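Local structure of Serine/threonine-protein phosphatase 2A regulatory subunit B'' subunit alpha (4I5J) at residues K15-L20 / S26-E31; Y210-F215 / D268-L273; E218-M223 / I228-F233. The protein serves as a calcium-binding regulatory subunit of protein phosphatase 2A and might modulate the enzyme's substrate selectivity, catalytic activity and cellular location. All blocks are in the same frame, centred on the assembly; numbering follows the deposited sequence.

Contact 1: K15-L20 / S26-E31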
loop_
_atom_site.group_PDB
_atom_site.type_symbol
_atom_site.label_atom_id
_atom_site.label_comp_id
_atom_site.label_asym_id
_atom_site.label_seq_id
_atom_site.Cartn_x
_atom_site.Cartn_y
_atom_site.Cartn_z
ATOM N N LYS A 15 12.949 -12.796 20.145
ATOM C CA LYS A 15 12.927 -14.256 20.040
ATOM C C LYS A 15 12.250 -14.704 18.745
ATOM O O LYS A 15 12.614 -15.719 18.162
ATOM C CB LYS A 15 12.215 -14.886 21.234
ATOM C CG LYS A 15 12.882 -14.653 22.600
ATOM C CD LYS A 15 11.931 -15.112 23.735
ATOM C CE LYS A 15 12.410 -14.698 25.129
ATOM N NZ LYS A 15 11.411 -15.075 26.181
ATOM N N PHE A 16 11.242 -13.961 18.304
ATOM C CA PHE A 16 10.573 -14.306 17.061
ATOM C C PHE A 16 11.550 -14.197 15.897
ATOM O O PHE A 16 11.607 -15.078 15.027
ATOM C CB PHE A 16 9.383 -13.379 16.814
ATOM C CG PHE A 16 8.667 -13.649 15.518
ATOM C CD1 PHE A 16 7.728 -14.658 15.430
ATOM C CD2 PHE A 16 8.937 -12.889 14.385
ATOM C CE1 PHE A 16 7.060 -14.905 14.235
ATOM C CE2 PHE A 16 8.276 -13.128 13.188
ATOM C CZ PHE A 16 7.337 -14.139 13.114
ATOM N N ILE A 17 12.296 -13.096 15.878
ATOM C CA ILE A 17 13.289 -12.859 14.846
ATOM C C ILE A 17 14.287 -14.025 14.819
ATOM O O ILE A 17 14.526 -14.604 13.766
ATOM C CB ILE A 17 14.052 -11.542 15.079
ATOM C CG1 ILE A 17 13.096 -10.340 15.089
ATOM C CG2 ILE A 17 15.157 -11.371 14.045
ATOM C CD1 ILE A 17 12.589 -9.921 13.756
ATOM N N CYS A 18 14.842 -14.385 15.976
ATOM C CA CYS A 18 15.848 -15.447 16.043
ATOM C C CYS A 18 15.290 -16.763 15.537
ATOM O O CYS A 18 16.025 -17.607 15.016
ATOM C CB CYS A 18 16.372 -15.639 17.475
ATOM S SG CYS A 18 17.322 -14.246 18.114
ATOM N N LEU A 19 13.985 -16.932 15.681
ATOM C CA LEU A 19 13.356 -18.182 15.305
ATOM C C LEU A 19 13.245 -18.329 13.792
ATOM O O LEU A 19 13.500 -19.394 13.257
ATOM C CB LEU A 19 11.973 -18.275 15.948
ATOM C CG LEU A 19 11.230 -19.567 15.662
ATOM C CD1 LEU A 19 12.099 -20.743 16.056
ATOM C CD2 LEU A 19 9.941 -19.589 16.438
ATOM N N LEU A 20 12.860 -17.263 13.095
ATOM C CA LEU A 20 12.666 -17.349 11.637
ATOM C C LEU A 20 13.881 -16.916 10.839
ATOM O O LEU A 20 13.956 -17.182 9.637
ATOM C CB LEU A 20 11.480 -16.493 11.181
ATOM C CG LEU A 20 10.094 -16.937 11.631
ATOM C CD1 LEU A 20 9.044 -16.117 10.898
ATOM C CD2 LEU A 20 9.952 -18.393 11.305
ATOM N N SER A 26 19.657 -10.359 12.114
ATOM C CA SER A 26 18.878 -9.661 13.126
ATOM C C SER A 26 17.569 -9.147 12.537
ATOM O O SER A 26 16.775 -8.525 13.247
ATOM C CB SER A 26 19.696 -8.509 13.716
ATOM O OG SER A 26 20.201 -7.678 12.681
ATOM N N SER A 27 17.358 -9.427 11.248
ATOM C CA SER A 27 16.157 -9.012 10.531
ATOM C C SER A 27 15.566 -10.148 9.693
ATOM O O SER A 27 16.241 -11.142 9.397
ATOM C CB SER A 27 16.479 -7.832 9.620
ATOM O OG SER A 27 17.393 -8.240 8.613
ATOM N N LEU A 28 14.299 -10.001 9.311
ATOM C CA LEU A 28 13.654 -11.002 8.465
ATOM C C LEU A 28 13.285 -10.420 7.099
ATOM O O LEU A 28 12.761 -9.305 6.995
ATOM C CB LEU A 28 12.383 -11.552 9.122
ATOM C CG LEU A 28 12.465 -12.007 10.573
ATOM C CD1 LEU A 28 11.087 -12.399 11.112
ATOM C CD2 LEU A 28 13.414 -13.160 10.672
ATOM N N GLU A 29 13.542 -11.193 6.058
ATOM C CA GLU A 29 13.106 -10.829 4.725
ATOM C C GLU A 29 11.848 -11.597 4.384
ATOM O O GLU A 29 11.505 -12.544 5.085
ATOM C CB GLU A 29 14.208 -11.147 3.724
ATOM C CG GLU A 29 15.386 -10.209 3.905
ATOM C CD GLU A 29 16.534 -10.550 3.009
ATOM O OE1 GLU A 29 16.573 -11.691 2.481
ATOM O OE2 GLU A 29 17.401 -9.672 2.841
ATOM N N GLN A 30 11.177 -11.202 3.304
ATOM C CA GLN A 30 9.939 -11.869 2.891
ATOM C C GLN A 30 10.046 -13.377 2.866
ATOM O O GLN A 30 9.153 -14.062 3.379
ATOM C CB GLN A 30 9.445 -11.347 1.538
ATOM C CG GLN A 30 8.927 -9.917 1.641
ATOM C CD GLN A 30 7.922 -9.562 0.542
ATOM O OE1 GLN A 30 7.574 -10.399 -0.276
ATOM N NE2 GLN A 30 7.457 -8.315 0.531
ATOM N N GLU A 31 11.135 -13.897 2.293
ATOM C CA GLU A 31 11.305 -15.357 2.153
ATOM C C GLU A 31 11.291 -16.090 3.500
ATOM O O GLU A 31 10.849 -17.235 3.593
ATOM C CB GLU A 31 12.603 -15.695 1.393
ATOM C CG GLU A 31 12.621 -15.281 -0.089
ATOM C CD GLU A 31 12.822 -13.768 -0.330
ATOM O OE1 GLU A 31 12.720 -13.343 -1.502
ATOM O OE2 GLU A 31 13.078 -13.001 0.626
#

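Contact 2: Y210-F215 / D268-L273. With CA (calcium ion), chain B.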
loop_
_atom_site.group_PDB
_atom_site.type_symbol
_atom_site.label_atom_id
_atom_site.label_comp_id
_atom_site.label_asym_id
_atom_site.label_seq_id
_atom_site.Cartn_x
_atom_site.Cartn_y
_atom_site.Cartn_z
ATOM N N TYR A 210 5.437 23.196 -7.061
ATOM C CA TYR A 210 5.440 22.848 -8.472
ATOM C C TYR A 210 5.187 21.356 -8.682
ATOM O O TYR A 210 4.741 20.955 -9.749
ATOM C CB TYR A 210 6.716 23.315 -9.178
ATOM C CG TYR A 210 8.003 22.941 -8.492
ATOM C CD1 TYR A 210 8.670 21.771 -8.834
ATOM C CD2 TYR A 210 8.574 23.773 -7.529
ATOM C CE1 TYR A 210 9.837 21.423 -8.229
ATOM C CE2 TYR A 210 9.765 23.427 -6.907
ATOM C CZ TYR A 210 10.390 22.255 -7.266
ATOM O OH TYR A 210 11.570 21.882 -6.667
ATOM N N GLU A 211 5.467 20.537 -7.670
ATOM C CA GLU A 211 5.076 19.125 -7.743
ATOM C C GLU A 211 3.564 19.045 -7.579
ATOM O O GLU A 211 2.890 18.334 -8.321
ATOM C CB GLU A 211 5.817 18.283 -6.701
ATOM C CG GLU A 211 7.270 18.057 -7.087
ATOM C CD GLU A 211 8.141 17.534 -5.954
ATOM O OE1 GLU A 211 7.811 17.767 -4.772
ATOM O OE2 GLU A 211 9.190 16.911 -6.256
ATOM N N LEU A 212 3.025 19.803 -6.628
ATOM C CA LEU A 212 1.580 19.916 -6.510
ATOM C C LEU A 212 0.899 20.370 -7.823
ATOM O O LEU A 212 -0.127 19.799 -8.232
ATOM C CB LEU A 212 1.195 20.841 -5.352
ATOM C CG LEU A 212 1.604 20.373 -3.949
ATOM C CD1 LEU A 212 0.979 21.239 -2.864
ATOM C CD2 LEU A 212 1.231 18.951 -3.730
ATOM N N GLU A 213 1.460 21.378 -8.488
ATOM C CA GLU A 213 0.808 21.914 -9.685
ATOM C C GLU A 213 0.791 20.896 -10.807
ATOM O O GLU A 213 -0.184 20.778 -11.549
ATOM C CB GLU A 213 1.479 23.196 -10.195
ATOM C CG GLU A 213 0.641 23.873 -11.296
ATOM C CD GLU A 213 1.394 24.957 -12.029
ATOM O OE1 GLU A 213 2.613 25.117 -11.781
ATOM O OE2 GLU A 213 0.767 25.645 -12.856
ATOM N N TYR A 214 1.884 20.155 -10.910
ATOM C CA TYR A 214 2.041 19.160 -11.939
ATOM C C TYR A 214 0.874 18.162 -11.903
ATOM O O TYR A 214 0.264 17.876 -12.936
ATOM C CB TYR A 214 3.359 18.441 -11.718
ATOM C CG TYR A 214 3.529 17.185 -12.545
ATOM C CD1 TYR A 214 3.866 17.259 -13.891
ATOM C CD2 TYR A 214 3.390 15.930 -11.970
ATOM C CE1 TYR A 214 4.043 16.132 -14.638
ATOM C CE2 TYR A 214 3.565 14.784 -12.714
ATOM C CZ TYR A 214 3.883 14.890 -14.050
ATOM O OH TYR A 214 4.065 13.755 -14.803
ATOM N N PHE A 215 0.546 17.659 -10.715
ATOM C CA PHE A 215 -0.594 16.752 -10.595
ATOM C C PHE A 215 -1.894 17.491 -10.796
ATOM O O PHE A 215 -2.812 16.981 -11.451
ATOM C CB PHE A 215 -0.595 16.030 -9.243
ATOM C CG PHE A 215 0.584 15.155 -9.057
ATOM C CD1 PHE A 215 0.670 13.944 -9.723
ATOM C CD2 PHE A 215 1.627 15.544 -8.238
ATOM C CE1 PHE A 215 1.783 13.143 -9.579
ATOM C CE2 PHE A 215 2.739 14.742 -8.086
ATOM C CZ PHE A 215 2.827 13.553 -8.756
ATOM N N ASP A 268 -6.671 12.819 -2.732
ATOM C CA ASP A 268 -7.779 12.793 -3.694
ATOM C C ASP A 268 -7.817 14.060 -4.531
ATOM O O ASP A 268 -8.019 14.024 -5.745
ATOM C CB ASP A 268 -9.120 12.619 -2.969
ATOM C CG ASP A 268 -9.265 11.251 -2.329
ATOM O OD1 ASP A 268 -8.605 10.287 -2.795
ATOM O OD2 ASP A 268 -10.044 11.143 -1.358
ATOM N N THR A 269 -7.617 15.184 -3.860
ATOM C CA THR A 269 -7.659 16.483 -4.489
ATOM C C THR A 269 -6.649 16.551 -5.631
ATOM O O THR A 269 -6.918 17.167 -6.648
ATOM C CB THR A 269 -7.372 17.566 -3.438
ATOM O OG1 THR A 269 -8.390 17.526 -2.430
ATOM C CG2 THR A 269 -7.327 18.943 -4.054
ATOM N N PHE A 270 -5.499 15.893 -5.481
ATOM C CA PHE A 270 -4.456 15.930 -6.520
ATOM C C PHE A 270 -4.444 14.818 -7.554
ATOM O O PHE A 270 -3.818 14.971 -8.615
ATOM C CB PHE A 270 -3.063 16.072 -5.902
ATOM C CG PHE A 270 -2.826 17.421 -5.295
ATOM C CD1 PHE A 270 -2.805 17.591 -3.918
ATOM C CD2 PHE A 270 -2.682 18.536 -6.112
ATOM C CE1 PHE A 270 -2.615 18.845 -3.369
ATOM C CE2 PHE A 270 -2.507 19.791 -5.573
ATOM C CZ PHE A 270 -2.465 19.950 -4.199
ATOM N N PHE A 271 -5.100 13.694 -7.273
ATOM C CA PHE A 271 -5.039 12.606 -8.244
ATOM C C PHE A 271 -6.195 11.601 -8.272
ATOM O O PHE A 271 -6.106 10.594 -8.969
ATOM C CB PHE A 271 -3.681 11.891 -8.195
ATOM C CG PHE A 271 -3.371 11.237 -6.874
ATOM C CD1 PHE A 271 -3.978 10.041 -6.519
ATOM C CD2 PHE A 271 -2.439 11.788 -6.013
ATOM C CE1 PHE A 271 -3.682 9.426 -5.322
ATOM C CE2 PHE A 271 -2.141 11.181 -4.813
ATOM C CZ PHE A 271 -2.768 9.993 -4.467
ATOM N N ASN A 272 -7.273 11.877 -7.539
ATOM C CA ASN A 272 -8.508 11.080 -7.638
ATOM C C ASN A 272 -9.686 12.032 -7.896
ATOM O O ASN A 272 -10.399 12.434 -6.970
ATOM C CB ASN A 272 -8.720 10.205 -6.385
ATOM C CG ASN A 272 -9.827 9.146 -6.561
ATOM O OD1 ASN A 272 -10.890 9.415 -7.126
ATOM N ND2 ASN A 272 -9.573 7.940 -6.056
ATOM N N LEU A 273 -9.854 12.412 -9.162
ATOM C CA LEU A 273 -10.807 13.460 -9.556
ATOM C C LEU A 273 -12.212 13.148 -9.091
ATOM O O LEU A 273 -12.936 14.041 -8.674
ATOM C CB LEU A 273 -10.815 13.636 -11.078
ATOM C CG LEU A 273 -11.658 14.762 -11.694
ATOM C CD1 LEU A 273 -11.252 16.120 -11.125
ATOM C CD2 LEU A 273 -11.531 14.763 -13.224
HETATM CA CA CA B . 9.920 16.933 -3.932
HETATM O O HOH W 1 -2.960 14.230 -11.118
HETATM O O HOH W 2 10.686 19.180 -4.393
#

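Contact 3: E218-M223 / I228-F233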
loop_
_atom_site.group_PDB
_atom_site.type_symbol
_atom_site.label_atom_id
_atom_site.label_comp_id
_atom_site.label_asym_id
_atom_site.label_seq_id
_atom_site.Cartn_x
_atom_site.Cartn_y
_atom_site.Cartn_z
ATOM N N GLU A 218 -3.091 18.236 -14.488
ATOM C CA GLU A 218 -3.760 17.165 -15.231
ATOM C C GLU A 218 -5.224 17.098 -14.849
ATOM O O GLU A 218 -6.070 16.960 -15.721
ATOM C CB GLU A 218 -3.110 15.789 -15.037
ATOM C CG GLU A 218 -3.704 14.717 -15.955
ATOM C CD GLU A 218 -3.418 13.301 -15.483
ATOM O OE1 GLU A 218 -2.677 13.143 -14.494
ATOM O OE2 GLU A 218 -3.936 12.343 -16.098
ATOM N N GLN A 219 -5.529 17.198 -13.555
ATOM C CA GLN A 219 -6.926 17.251 -13.115
ATOM C C GLN A 219 -7.579 18.460 -13.786
ATOM O O GLN A 219 -8.779 18.455 -14.082
ATOM C CB GLN A 219 -7.024 17.424 -11.593
ATOM C CG GLN A 219 -6.200 16.473 -10.761
ATOM C CD GLN A 219 -6.889 15.134 -10.555
ATOM O OE1 GLN A 219 -6.777 14.236 -11.394
ATOM N NE2 GLN A 219 -7.602 14.989 -9.427
ATOM N N CYS A 220 -6.793 19.510 -14.027
ATOM C CA CYS A 220 -7.347 20.636 -14.778
ATOM C C CYS A 220 -7.591 20.272 -16.255
ATOM O O CYS A 220 -8.699 20.464 -16.761
ATOM C CB CYS A 220 -6.506 21.900 -14.620
ATOM S SG CYS A 220 -6.562 22.565 -12.921
ATOM N N GLU A 221 -6.572 19.721 -16.922
ATOM C CA GLU A 221 -6.723 19.227 -18.291
ATOM C C GLU A 221 -7.918 18.282 -18.410
ATOM O O GLU A 221 -8.570 18.239 -19.447
ATOM C CB GLU A 221 -5.456 18.511 -18.772
ATOM C CG GLU A 221 -4.289 19.415 -19.136
ATOM C CD GLU A 221 -3.043 18.618 -19.513
ATOM O OE1 GLU A 221 -3.154 17.384 -19.719
ATOM O OE2 GLU A 221 -1.953 19.223 -19.592
ATOM N N ARG A 222 -8.201 17.538 -17.343
ATOM C CA ARG A 222 -9.358 16.637 -17.302
ATOM C C ARG A 222 -10.644 17.444 -17.198
ATOM O O ARG A 222 -11.480 17.413 -18.102
ATOM C CB ARG A 222 -9.275 15.680 -16.107
ATOM C CG ARG A 222 -8.648 14.308 -16.383
ATOM C CD ARG A 222 -8.487 13.529 -15.068
ATOM N NE ARG A 222 -8.324 12.086 -15.242
ATOM C CZ ARG A 222 -8.210 11.224 -14.232
ATOM N NH1 ARG A 222 -8.233 11.670 -12.985
ATOM N NH2 ARG A 222 -8.070 9.924 -14.459
ATOM N N MET A 223 -10.797 18.155 -16.085
ATOM C CA MET A 223 -11.965 19.008 -15.852
ATOM C C MET A 223 -12.357 19.862 -17.059
ATOM O O MET A 223 -13.530 19.913 -17.434
ATOM C CB MET A 223 -11.727 19.904 -14.640
ATOM C CG MET A 223 -12.070 19.244 -13.326
ATOM S SD MET A 223 -11.326 20.135 -11.961
ATOM C CE MET A 223 -12.461 19.706 -10.638
ATOM N N ILE A 228 -15.793 21.508 -17.439
ATOM C CA ILE A 228 -15.694 22.103 -16.109
ATOM C C ILE A 228 -14.554 23.103 -16.048
ATOM O O ILE A 228 -13.400 22.751 -16.308
ATOM C CB ILE A 228 -15.387 21.054 -15.021
ATOM C CG1 ILE A 228 -16.161 19.761 -15.254
ATOM C CG2 ILE A 228 -15.654 21.635 -13.632
ATOM C CD1 ILE A 228 -15.732 18.683 -14.324
ATOM N N GLU A 229 -14.862 24.345 -15.689
ATOM C CA GLU A 229 -13.810 25.314 -15.407
ATOM C C GLU A 229 -13.236 24.990 -14.030
ATOM O O GLU A 229 -13.915 25.142 -13.013
ATOM C CB GLU A 229 -14.346 26.746 -15.456
ATOM C CG GLU A 229 -13.271 27.822 -15.431
ATOM C CD GLU A 229 -13.833 29.224 -15.645
ATOM O OE1 GLU A 229 -15.014 29.339 -16.033
ATOM O OE2 GLU A 229 -13.094 30.211 -15.425
ATOM N N PRO A 230 -11.988 24.507 -13.994
ATOM C CA PRO A 230 -11.401 24.076 -12.722
ATOM C C PRO A 230 -11.007 25.268 -11.851
ATOM O O PRO A 230 -10.641 26.326 -12.375
ATOM C CB PRO A 230 -10.153 23.311 -13.164
ATOM C CG PRO A 230 -9.765 23.945 -14.465
ATOM C CD PRO A 230 -11.052 24.357 -15.126
ATOM N N LEU A 231 -11.104 25.092 -10.537
ATOM C CA LEU A 231 -10.638 26.087 -9.574
ATOM C C LEU A 231 -9.141 26.374 -9.783
ATOM O O LEU A 231 -8.336 25.449 -9.824
ATOM C CB LEU A 231 -10.900 25.570 -8.159
ATOM C CG LEU A 231 -10.834 26.513 -6.966
ATOM C CD1 LEU A 231 -11.768 27.702 -7.169
ATOM C CD2 LEU A 231 -11.209 25.747 -5.707
ATOM N N PRO A 232 -8.770 27.658 -9.935
ATOM C CA PRO A 232 -7.370 28.024 -10.213
ATOM C C PRO A 232 -6.381 27.478 -9.174
ATOM O O PRO A 232 -6.721 27.385 -7.984
ATOM C CB PRO A 232 -7.391 29.563 -10.193
ATOM C CG PRO A 232 -8.652 29.928 -9.476
ATOM C CD PRO A 232 -9.630 28.847 -9.791
ATOM N N PHE A 233 -5.180 27.124 -9.629
ATOM C CA PHE A 233 -4.188 26.472 -8.780
ATOM C C PHE A 233 -4.004 27.206 -7.470
ATOM O O PHE A 233 -3.907 26.601 -6.402
ATOM C CB PHE A 233 -2.846 26.350 -9.508
ATOM C CG PHE A 233 -1.768 25.697 -8.681
ATOM C CD1 PHE A 233 -2.004 24.485 -8.051
ATOM C CD2 PHE A 233 -0.526 26.295 -8.529
ATOM C CE1 PHE A 233 -1.011 23.875 -7.281
ATOM C CE2 PHE A 233 0.462 25.689 -7.771
ATOM C CZ PHE A 233 0.219 24.484 -7.144
#

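Contact 1: K15-L20 / S26-E31
Leu28 pushes its forked end against the last turns of helix 12-20, where Phe16, Ile17 and Leu20 receive it. Its two methyls face different partners, though both come near Leu20 CB. CD1 approaches the ring of Phe16 obliquely, 3.6 Å from CE2, and the two side chains cross at about a right angle. CD2 instead reaches the backbone where the helix ends: it lies 3.6 Å from Ile17 O and beside the CB of Leu20, at 3.9 Å. With chi1 at -49°, CG of Leu28 stands beside its own backbone N, and from there the fork spreads over the helix. Ile17 meets it at a slant, its CD1 3.8 Å from Leu28 CG, while the other branch, CG2, rests 3.4 Å from Ser26 O. A beta-branched residue suits this place because one arm can meet the leucine and the other the incoming backbone; leucine suits position 28 because a single side chain can touch three helix residues. No hydrogen bond joins the two segments, so the contact is one of apolar fit. The contact lies within an EF-hand-family domain, between helix 12-20 and the loop that leads on to helix 34-43. Beyond it, Phe16 also packs on helices 82-86 and 90-97, Ile17 on helix 82-86, and the backbone of Leu28 hydrogen-bonds with Ile80, a loop-to-loop link consistent with paired EF-hands.

Contact 2: Y210-F215 / D268-L273
The Phe270 ring takes Leu212 over one face: CD2 stands 4.0 Å from the ring centroid and 19° off the normal, a CH-pi contact displaced toward the rim at CE1 and CZ. Phe266 meets the same ring edge-to-face. The Phe215 ring has Tyr214 CD2 over the centre of one face and a water in plane at its edge. These aromatics pack where the exiting helix of a calcium-loaded EF-hand, 209-226, meets helix 263-271. The motif's last ligand is Glu211, whose extended side chain grips the calcium ion with both carboxylate oxygens, OE1 and OE2 each at 2.4 Å; a second water, Asp200, Asp202, Asp204 and Val206 O complete seven ligand atoms. A glutamate suits this position because its longer chain can reach from the helix to the ion and still present both oxygens. One residue on, Leu212 turns to the helix contact: its CB lies 3.9 Å from Phe270 CE2, and its carbonyl O is 3.6 Å from CD2 of that ring. Met199 of the entering helix touches Leu212, Phe215 and Phe270, so the same apolar cluster joins both EF-hand helices to helix 263-271. A chi1 of -63° sends the Phe215 ring off toward helix 148-154, leaving CB 3.5 Å from Phe270 O. The water at the edge of the Phe215 ring, not the one on the calcium, bridges this carbonyl to that of Phe215, donating to Phe215 O at 2.8 Å and to Phe270 O at 2.7 Å.

Contact 3: E218-M223 / I228-F233
Pro230 is the bump that fills a hollow between Cys220 and Met223, residues one turn apart on helix 209-226. Its CB sits between two sulfurs, 3.6 Å from Met223 SD and 3.7 Å from Cys220 SG, while its CG lies against Cys220 CB. The compact, rigid ring suits the hollow between the two sulfur-bearing side chains, and large, polarisable sulfur atoms mould well to its carbons. The methionine, extended beyond CG, slides past the proline in the opposite direction. Nearer its base it meets Ile228 obliquely, CG 3.8 Å from the isoleucine CD1; a chi1 of -40° lays the CG1 arm of Ile228 along Met223 O. With Met223 cut back to an alanine, Pro230 CB would probably lose its sulfur neighbour, and Ile228 CD1 and the residues Leu273, Tyr276 and Leu277 of helix 273-277 the apolar chain they share. The backbone closes the turn: Ile228 N donates to Met223 O at 2.8 Å. This bond back over five residues and the apolar contact between the same two residues, at a helix's C-terminal end, are the 6→1 bond and apolar pair expected of a Schellman motif, and are consistent with one here.

In the fold
Contacts 2 and 3 are neighbours, their centres about 10 Å apart, and share helix 209-226. Its first turns hold Glu211 and the calcium ion, while its last turns carry contact 3, away from the metal. Gln219 links the two: its CG lies 3.5 Å from Phe270 O, and its NE2 packs near the backbone of Phe271 and Leu273. Phe233 adds a second touch, CZ 3.5 Å from Glu213 CB. Contact 1, in the earlier EF-hand domain, stands on the opposite side of the chain's centre, about 39 Å from contact 2 and 49 Å from contact 3, centre to centre. It touches neither; this chain is the EF-hand portion of a longer regulatory subunit.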